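Local coordinates for protein phosphoserine aminotransferase (Bacillus circulans, PDB 1W3U) that catalyses, with pyridoxal 5'-phosphate as cofactor, the reversible transamination between phosphoserine and 3-phosphohydroxypyruvate, and the equivalent reaction of phosphohydroxythreonine, at residues A[46-51]-A[232-237]; A[183-188]-A[206-211]. The protein carries 1 engineered substitution. All coordinates share one frame; numbering follows the deposited sequence.

After strand 6-7 and helix 17-26, the chain forms helix 45-61, whose first turns supply residues 46-51. It then builds all seven strands of the mixed sheet before the loop after helix 227-232 returns to that helix, so contact 1 closes a loop of 180 intervening residues. Contact 2 is nested inside this loop and closes a far shorter one: residues 183-188 meet strand 205-210 only 17 residues later. The long closure ties a helix to a turn close to the cofactor pocket, whereas the short one sets the loop that leads into strand 190-194 against strand 205-210, its neighbour in the sheet. Their centres lie 19 Å apart, but helix 45-61 connects them, since Leu-58 packs on Ile-208.

Contact 1: residues A[46-51]-A[232-237]; sequences VYEAVH and KNNSLY
The imidazole of His-51 is held at both nitrogens: NE2 donates to the backbone O of Asn-234 at 2.8 Å, and ND1 is 2.8 Å from the hydroxyl OH of Tyr-47, one helical turn earlier, in a hydrogen bond that either partner could donate. The donation to Asn-234 is fairly straight (156° at the hydrogen) and runs close to the ring plane, while Tyr-47 OH also meets the ring at its edge. Two in-plane partners of this kind fix the rotation of a flat group and leave its faces for packing. Leu-236 uses one of them, its CD2 standing 3.6 Å from the centroid of the His-51 ring in a CH-pi contact, displaced toward the rim. The same methyl touches the edge of the Tyr-47 ring, at CE2. With CG anti to the backbone N (chi1 -174°), His-51 reaches from the helix straight at the turn. The other methyl, Leu-236 CD1, lies 3.3 Å from Glu-48 OE2, and that oxygen accepts a hydrogen bond from a water 2.8 Å away. This water in turn accepts from Asn-234 ND2 at 2.9 Å, an amide that also bonds Asn-52 through ND2 and Gln-55 and Lys-69 through OD1. Asn-234, with positive phi, is the C-prime residue of the Schellman motif ending helix 227-232. The turn is thus held beside Arg-43, which probably binds glutamate, and just before the cofactor-binding Asn-238 and Thr-239, at the active-site edge of a class-V aminotransferase.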
ATOM      1  N   VAL A  46      13.810   4.724  14.298  1.00 17.13           N
ATOM      2  CA  VAL A  46      13.358   6.027  13.831  1.00 12.37           C
ATOM      3  C   VAL A  46      11.999   5.851  13.172  1.00 13.37           C
ATOM      4  O   VAL A  46      11.075   6.606  13.461  1.00 12.78           O
ATOM      5  CB  VAL A  46      14.329   6.646  12.830  1.00 16.67           C
ATOM      6  CG1 VAL A  46      13.740   7.930  12.253  1.00 15.31           C
ATOM      7  CG2 VAL A  46      15.681   6.927  13.506  1.00 15.61           C
ATOM      8  N   TYR A  47      11.918   4.848  12.291  1.00 13.01           N
ATOM      9  CA  TYR A  47      10.598   4.618  11.666  1.00 11.97           C
ATOM     10  C   TYR A  47       9.637   4.174  12.760  1.00 14.40           C
ATOM     11  O   TYR A  47       8.456   4.560  12.776  1.00 12.84           O
ATOM     12  CB  TYR A  47      10.676   3.623  10.461  1.00 11.30           C
ATOM     13  CG  TYR A  47       9.220   3.296  10.130  1.00  9.91           C
ATOM     14  CD1 TYR A  47       8.493   4.277   9.457  1.00 14.15           C
ATOM     15  CD2 TYR A  47       8.591   2.113  10.476  1.00 12.94           C
ATOM     16  CE1 TYR A  47       7.161   4.064   9.124  1.00 12.61           C
ATOM     17  CE2 TYR A  47       7.264   1.908  10.173  1.00 11.48           C
ATOM     18  CZ  TYR A  47       6.562   2.876   9.495  1.00 10.33           C
ATOM     19  OH  TYR A  47       5.256   2.694   9.185  1.00 12.91           O
ATOM     20  N   GLU A  48      10.068   3.290  13.654  1.00 13.26           N
ATOM     21  CA  GLU A  48       9.129   2.778  14.632  1.00 13.17           C
ATOM     22  C   GLU A  48       8.512   3.871  15.476  1.00 10.97           C
ATOM     23  O   GLU A  48       7.344   3.810  15.839  1.00 14.56           O
ATOM     24  CB  GLU A  48       9.837   1.779  15.569  1.00 20.41           C
ATOM     25  CG  GLU A  48       9.962   0.428  14.861  1.00 24.29           C
ATOM     26  CD  GLU A  48       8.838  -0.453  15.403  1.00 30.58           C
ATOM     27  OE1 GLU A  48       7.719   0.040  15.670  1.00 33.35           O
ATOM     28  OE2 GLU A  48       9.176  -1.628  15.537  1.00 23.27           O
ATOM     29  N   ALA A  49       9.286   4.907  15.785  1.00 12.92           N
ATOM     30  CA  ALA A  49       8.698   5.989  16.576  1.00 16.98           C
ATOM     31  C   ALA A  49       7.509   6.598  15.835  1.00 11.92           C
ATOM     32  O   ALA A  49       6.468   6.865  16.411  1.00 14.48           O
ATOM     33  CB  ALA A  49       9.697   7.095  16.870  1.00 15.48           C
ATOM     34  N   VAL A  50       7.712   6.807  14.527  1.00 12.50           N
ATOM     35  CA  VAL A  50       6.591   7.361  13.752  1.00 14.95           C
ATOM     36  C   VAL A  50       5.411   6.398  13.746  1.00 13.37           C
ATOM     37  O   VAL A  50       4.261   6.759  13.986  1.00 12.37           O
ATOM     38  CB  VAL A  50       7.080   7.659  12.320  1.00 18.70           C
ATOM     39  CG1 VAL A  50       5.915   8.003  11.419  1.00 16.54           C
ATOM     40  CG2 VAL A  50       8.095   8.801  12.357  1.00 16.20           C
ATOM     41  N   HIS A  51       5.695   5.132  13.467  1.00 11.00           N
ATOM     42  CA  HIS A  51       4.682   4.076  13.331  1.00  9.76           C
ATOM     43  C   HIS A  51       3.830   3.948  14.580  1.00  8.93           C
ATOM     44  O   HIS A  51       2.595   3.861  14.551  1.00 10.90           O
ATOM     45  CB  HIS A  51       5.451   2.801  13.020  1.00 11.45           C
ATOM     46  CG  HIS A  51       4.630   1.595  12.696  1.00 11.29           C
ATOM     47  ND1 HIS A  51       4.180   1.340  11.412  1.00 12.22           N
ATOM     48  CD2 HIS A  51       4.214   0.566  13.477  1.00 10.98           C
ATOM     49  CE1 HIS A  51       3.499   0.205  11.430  1.00 10.27           C
ATOM     50  NE2 HIS A  51       3.513  -0.277  12.658  1.00 12.64           N
ATOM     51  N   LYS A 232      -0.403  -8.919  16.421  1.00 10.76           N
ATOM     52  CA  LYS A 232       0.686  -9.493  17.194  1.00  7.97           C
ATOM     53  C   LYS A 232       2.038  -8.995  16.697  1.00  9.93           C
ATOM     54  O   LYS A 232       3.033  -9.052  17.441  1.00 14.13           O
ATOM     55  CB  LYS A 232       0.587 -11.023  17.161  1.00 16.02           C
ATOM     56  CG  LYS A 232      -0.601 -11.469  18.006  1.00 18.77           C
ATOM     57  CD  LYS A 232      -0.611 -12.945  18.328  1.00 22.54           C
ATOM     58  CE  LYS A 232      -1.951 -13.456  18.840  1.00 31.25           C
ATOM     59  NZ  LYS A 232      -2.811 -12.377  19.400  1.00 39.81           N
ATOM     60  N   ASN A 233       2.103  -8.465  15.466  1.00 10.16           N
ATOM     61  CA  ASN A 233       3.361  -8.001  14.931  1.00 10.16           C
ATOM     62  C   ASN A 233       3.324  -6.466  14.779  1.00  9.00           C
ATOM     63  O   ASN A 233       4.208  -5.931  14.111  1.00  8.85           O
ATOM     64  CB  ASN A 233       3.735  -8.624  13.579  1.00  9.25           C
ATOM     65  CG  ASN A 233       3.803 -10.149  13.744  1.00 11.18           C
ATOM     66  OD1 ASN A 233       2.902 -10.939  13.394  1.00 14.99           O
ATOM     67  ND2 ASN A 233       4.921 -10.565  14.289  1.00 13.36           N
ATOM     68  N   ASN A 234       2.340  -5.837  15.418  1.00 10.15           N
ATOM     69  CA  ASN A 234       2.283  -4.381  15.380  1.00 10.66           C
ATOM     70  C   ASN A 234       2.327  -3.868  13.945  1.00 11.89           C
ATOM     71  O   ASN A 234       3.004  -2.875  13.668  1.00 10.97           O
ATOM     72  CB  ASN A 234       3.440  -3.802  16.203  1.00 10.00           C
ATOM     73  CG  ASN A 234       3.272  -2.308  16.463  1.00 12.97           C
ATOM     74  OD1 ASN A 234       2.147  -1.776  16.494  1.00 11.56           O
ATOM     75  ND2 ASN A 234       4.398  -1.639  16.664  1.00 11.87           N
ATOM     76  N   SER A 235       1.611  -4.534  13.055  1.00  9.77           N
ATOM     77  CA  SER A 235       1.514  -4.169  11.635  1.00 10.18           C
ATOM     78  C   SER A 235       2.867  -4.202  10.941  1.00 11.75           C
ATOM     79  O   SER A 235       3.032  -3.603   9.868  1.00 12.96           O
ATOM     80  CB  SER A 235       0.844  -2.795  11.472  1.00 11.00           C
ATOM     81  OG  SER A 235      -0.515  -2.797  11.935  1.00 10.01           O
ATOM     82  N   LEU A 236       3.858  -4.897  11.500  1.00  9.20           N
ATOM     83  CA  LEU A 236       5.194  -4.965  10.908  1.00  8.97           C
ATOM     84  C   LEU A 236       5.600  -6.395  10.635  1.00 11.94           C
ATOM     85  O   LEU A 236       6.800  -6.704  10.552  1.00 13.42           O
ATOM     86  CB  LEU A 236       6.200  -4.308  11.871  1.00 11.56           C
ATOM     87  CG  LEU A 236       5.947  -2.830  12.204  1.00 11.27           C
ATOM     88  CD1 LEU A 236       6.864  -2.424  13.346  1.00 14.92           C
ATOM     89  CD2 LEU A 236       6.129  -1.931  10.986  1.00 13.38           C
ATOM     90  N   TYR A 237       4.621  -7.289  10.477  1.00 10.57           N
ATOM     91  CA  TYR A 237       4.998  -8.647  10.062  1.00 11.47           C
ATOM     92  C   TYR A 237       5.738  -8.618   8.748  1.00 11.74           C
ATOM     93  O   TYR A 237       6.683  -9.358   8.528  1.00 11.57           O
ATOM     94  CB  TYR A 237       3.709  -9.472   9.899  1.00 10.13           C
ATOM     95  CG  TYR A 237       3.986 -10.811   9.252  1.00 15.40           C
ATOM     96  CD1 TYR A 237       4.528 -11.858   9.993  1.00 19.04           C
ATOM     97  CD2 TYR A 237       3.705 -11.047   7.910  1.00 13.80           C
ATOM     98  CE1 TYR A 237       4.777 -13.082   9.381  1.00 14.19           C
ATOM     99  CE2 TYR A 237       3.954 -12.259   7.325  1.00 13.93           C
ATOM    100  CZ  TYR A 237       4.488 -13.292   8.062  1.00 13.33           C
ATOM    101  OH  TYR A 237       4.741 -14.511   7.458  1.00 14.78           O
TER
HETATM  102  O   HOH W   1       7.048  -2.842  16.926  1.00 18.88           O

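Contact 2: residues A[183-188]-A[206-211]; sequences FDLNQF and VVIVRE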
ATOM      1  N   PHE A 183     -16.623  10.001  17.875  1.00 17.04           N
ATOM      2  CA  PHE A 183     -17.580   8.914  18.026  1.00 16.01           C
ATOM      3  C   PHE A 183     -17.056   8.008  19.144  1.00 14.74           C
ATOM      4  O   PHE A 183     -15.887   8.122  19.489  1.00 16.94           O
ATOM      5  CB  PHE A 183     -17.817   8.106  16.761  1.00 18.07           C
ATOM      6  CG  PHE A 183     -16.609   7.346  16.241  1.00 15.56           C
ATOM      7  CD1 PHE A 183     -15.714   7.969  15.379  1.00 15.24           C
ATOM      8  CD2 PHE A 183     -16.383   6.021  16.571  1.00 13.89           C
ATOM      9  CE1 PHE A 183     -14.628   7.276  14.885  1.00 16.83           C
ATOM     10  CE2 PHE A 183     -15.287   5.327  16.119  1.00 12.14           C
ATOM     11  CZ  PHE A 183     -14.406   5.948  15.254  1.00 16.58           C
ATOM     12  N   ASP A 184     -17.969   7.175  19.629  1.00 17.41           N
ATOM     13  CA  ASP A 184     -17.588   6.221  20.668  1.00 14.00           C
ATOM     14  C   ASP A 184     -17.129   4.905  20.059  1.00 14.90           C
ATOM     15  O   ASP A 184     -17.910   4.037  19.662  1.00 15.48           O
ATOM     16  CB  ASP A 184     -18.794   6.020  21.582  1.00 21.16           C
ATOM     17  CG  ASP A 184     -18.506   5.048  22.703  1.00 23.94           C
ATOM     18  OD1 ASP A 184     -17.320   4.772  22.951  1.00 22.74           O
ATOM     19  OD2 ASP A 184     -19.508   4.592  23.295  1.00 29.58           O
ATOM     20  N   LEU A 185     -15.805   4.796  20.008  1.00 15.11           N
ATOM     21  CA  LEU A 185     -15.159   3.610  19.456  1.00 14.62           C
ATOM     22  C   LEU A 185     -15.668   2.358  20.168  1.00 11.70           C
ATOM     23  O   LEU A 185     -15.737   1.311  19.502  1.00 13.75           O
ATOM     24  CB  LEU A 185     -13.645   3.759  19.571  1.00 14.46           C
ATOM     25  CG  LEU A 185     -12.774   2.661  18.998  1.00 14.47           C
ATOM     26  CD1 LEU A 185     -13.091   2.504  17.501  1.00 15.96           C
ATOM     27  CD2 LEU A 185     -11.294   2.934  19.181  1.00 19.58           C
ATOM     28  N   ASN A 186     -16.036   2.472  21.461  1.00 13.92           N
ATOM     29  CA  ASN A 186     -16.525   1.266  22.117  1.00 14.08           C
ATOM     30  C   ASN A 186     -17.823   0.746  21.545  1.00 12.64           C
ATOM     31  O   ASN A 186     -18.190  -0.402  21.885  1.00 15.66           O
ATOM     32  CB  ASN A 186     -16.781   1.541  23.606  1.00 14.78           C
ATOM     33  CG  ASN A 186     -15.476   1.854  24.314  1.00 21.23           C
ATOM     34  OD1 ASN A 186     -15.255   3.010  24.696  1.00 26.03           O
ATOM     35  ND2 ASN A 186     -14.651   0.847  24.477  1.00 25.97           N
ATOM     36  N   GLN A 187     -18.547   1.506  20.707  1.00 12.47           N
ATOM     37  CA  GLN A 187     -19.695   0.907  20.034  1.00 12.01           C
ATOM     38  C   GLN A 187     -19.286  -0.143  18.999  1.00 11.90           C
ATOM     39  O   GLN A 187     -20.100  -0.961  18.597  1.00 14.46           O
ATOM     40  CB  GLN A 187     -20.550   1.955  19.296  1.00 12.10           C
ATOM     41  CG  GLN A 187     -21.236   2.914  20.263  1.00 17.52           C
ATOM     42  CD  GLN A 187     -22.315   3.739  19.590  1.00 18.24           C
ATOM     43  OE1 GLN A 187     -22.024   4.667  18.840  1.00 19.07           O
ATOM     44  NE2 GLN A 187     -23.561   3.350  19.870  1.00 19.47           N
ATOM     45  N   PHE A 188     -18.050  -0.094  18.538  1.00 12.50           N
ATOM     46  CA  PHE A 188     -17.622  -0.897  17.407  1.00 12.34           C
ATOM     47  C   PHE A 188     -16.654  -1.993  17.779  1.00 12.65           C
ATOM     48  O   PHE A 188     -15.799  -1.821  18.640  1.00 15.35           O
ATOM     49  CB  PHE A 188     -16.878   0.024  16.426  1.00 12.17           C
ATOM     50  CG  PHE A 188     -17.795   1.015  15.751  1.00 10.74           C
ATOM     51  CD1 PHE A 188     -18.043   2.236  16.352  1.00 12.52           C
ATOM     52  CD2 PHE A 188     -18.377   0.680  14.523  1.00 11.37           C
ATOM     53  CE1 PHE A 188     -18.899   3.125  15.713  1.00 12.65           C
ATOM     54  CE2 PHE A 188     -19.233   1.573  13.901  1.00 11.51           C
ATOM     55  CZ  PHE A 188     -19.467   2.798  14.509  1.00 11.87           C
ATOM     56  N   VAL A 206      -6.341   2.303   7.612  1.00  8.04           N
ATOM     57  CA  VAL A 206      -6.394   2.280   9.042  1.00  8.33           C
ATOM     58  C   VAL A 206      -7.508   1.332   9.462  1.00 10.36           C
ATOM     59  O   VAL A 206      -8.658   1.434   9.024  1.00 11.07           O
ATOM     60  CB  VAL A 206      -6.732   3.672   9.595  1.00 12.13           C
ATOM     61  CG1 VAL A 206      -6.965   3.555  11.088  1.00 18.17           C
ATOM     62  CG2 VAL A 206      -5.578   4.608   9.283  1.00 16.59           C
ATOM     63  N   VAL A 207      -7.151   0.368  10.303  1.00 10.93           N
ATOM     64  CA  VAL A 207      -8.165  -0.547  10.850  1.00 11.87           C
ATOM     65  C   VAL A 207      -8.072  -0.470  12.366  1.00 11.61           C
ATOM     66  O   VAL A 207      -6.975  -0.767  12.852  1.00 16.31           O
ATOM     67  CB  VAL A 207      -7.908  -1.988  10.376  1.00 14.72           C
ATOM     68  CG1 VAL A 207      -8.866  -2.961  11.062  1.00 16.84           C
ATOM     69  CG2 VAL A 207      -7.998  -2.077   8.850  1.00 13.49           C
ATOM     70  N   ILE A 208      -9.114  -0.097  13.076  1.00 10.93           N
ATOM     71  CA  ILE A 208      -9.034  -0.084  14.558  1.00  9.69           C
ATOM     72  C   ILE A 208      -9.900  -1.217  15.072  1.00 13.03           C
ATOM     73  O   ILE A 208     -11.098  -1.256  14.758  1.00 12.38           O
ATOM     74  CB  ILE A 208      -9.523   1.255  15.092  1.00  9.19           C
ATOM     75  CG1 ILE A 208      -8.895   2.395  14.272  1.00 14.45           C
ATOM     76  CG2 ILE A 208      -9.274   1.461  16.579  1.00 13.44           C
ATOM     77  CD1 ILE A 208      -9.500   3.733  14.672  1.00 16.72           C
ATOM     78  N   VAL A 209      -9.310  -2.145  15.837  1.00 11.08           N
ATOM     79  CA  VAL A 209     -10.068  -3.351  16.146  1.00  8.92           C
ATOM     80  C   VAL A 209     -10.031  -3.594  17.640  1.00 12.89           C
ATOM     81  O   VAL A 209      -9.004  -3.351  18.287  1.00 12.96           O
ATOM     82  CB  VAL A 209      -9.483  -4.499  15.310  1.00 15.48           C
ATOM     83  CG1 VAL A 209      -8.037  -4.761  15.657  1.00 13.67           C
ATOM     84  CG2 VAL A 209     -10.389  -5.729  15.451  1.00 18.90           C
ATOM     85  N   ARG A 210     -11.183  -4.057  18.125  1.00 12.98           N
ATOM     86  CA  ARG A 210     -11.243  -4.545  19.497  1.00 12.52           C
ATOM     87  C   ARG A 210     -10.376  -5.790  19.651  1.00 14.24           C
ATOM     88  O   ARG A 210     -10.663  -6.804  18.991  1.00 12.43           O
ATOM     89  CB  ARG A 210     -12.706  -4.848  19.819  1.00 12.82           C
ATOM     90  CG  ARG A 210     -12.988  -4.920  21.299  1.00 24.86           C
ATOM     91  CD  ARG A 210     -14.363  -5.453  21.599  1.00 28.97           C
ATOM     92  NE  ARG A 210     -15.527  -4.753  21.131  1.00 40.43           N
ATOM     93  CZ  ARG A 210     -16.203  -3.728  21.615  1.00 52.27           C
ATOM     94  NH1 ARG A 210     -15.853  -3.107  22.744  1.00 56.53           N
ATOM     95  NH2 ARG A 210     -17.281  -3.278  20.972  1.00 58.09           N
ATOM     96  N   GLU A 211      -9.339  -5.747  20.495  1.00 12.90           N
ATOM     97  CA  GLU A 211      -8.379  -6.844  20.470  1.00 10.53           C
ATOM     98  C   GLU A 211      -9.008  -8.150  20.899  1.00 13.24           C
ATOM     99  O   GLU A 211      -8.508  -9.196  20.450  1.00 13.72           O
ATOM    100  CB  GLU A 211      -7.190  -6.515  21.382  1.00 16.38           C
ATOM    101  CG  GLU A 211      -6.451  -5.281  20.852  1.00 21.81           C
ATOM    102  CD  GLU A 211      -5.153  -5.071  21.617  1.00 23.53           C
ATOM    103  OE1 GLU A 211      -4.759  -3.907  21.805  1.00 18.99           O
ATOM    104  OE2 GLU A 211      -4.525  -6.056  22.031  1.00 20.86           O
TER
HETATM  105  O   HOH W   2     -19.817  -3.687  18.701  1.00 15.54           O
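Arg-210 starts extended, with CG anti to the backbone N (chi1 -161°), and then bends at chi3 (-61°), which carries its guanidinium from the end of strand 205-210 across to the carbonyls of Asn-186 and Phe-188. Leu-185, also with its CG anti to N, reaches across in the opposite sense, from the loop to Ile-208 on the strand. NH2 of Arg-210 donates to Asn-186 O over 3.2 Å; the acceptor lies near the guanidinium plane, but the donor sits well above the plane of that carbonyl. Phe-188 O is 3.1 Å from the same NH2 yet lies over the guanidinium face, where the angle is too poor for a hydrogen bond; this oxygen accepts from Tyr-68 OH instead. A water donates to Gln-187 O and is weakly bonded to NH2. Deeper in, Leu-185 CD2 meets Ile-208 CG2 at 3.6 Å, with Val-191 of the adjacent strand 190-194 touching both side chains. An Asx turn, in which Asp-184 OD1 accepts from Asn-186 N, shapes the start of the 3-10 segment 185-187. The buried side is thus apolar packing, while at the partly exposed end the charged group probably draws on the carbonyl dipoles of the 3-10 turn, without a carboxylate from either segment.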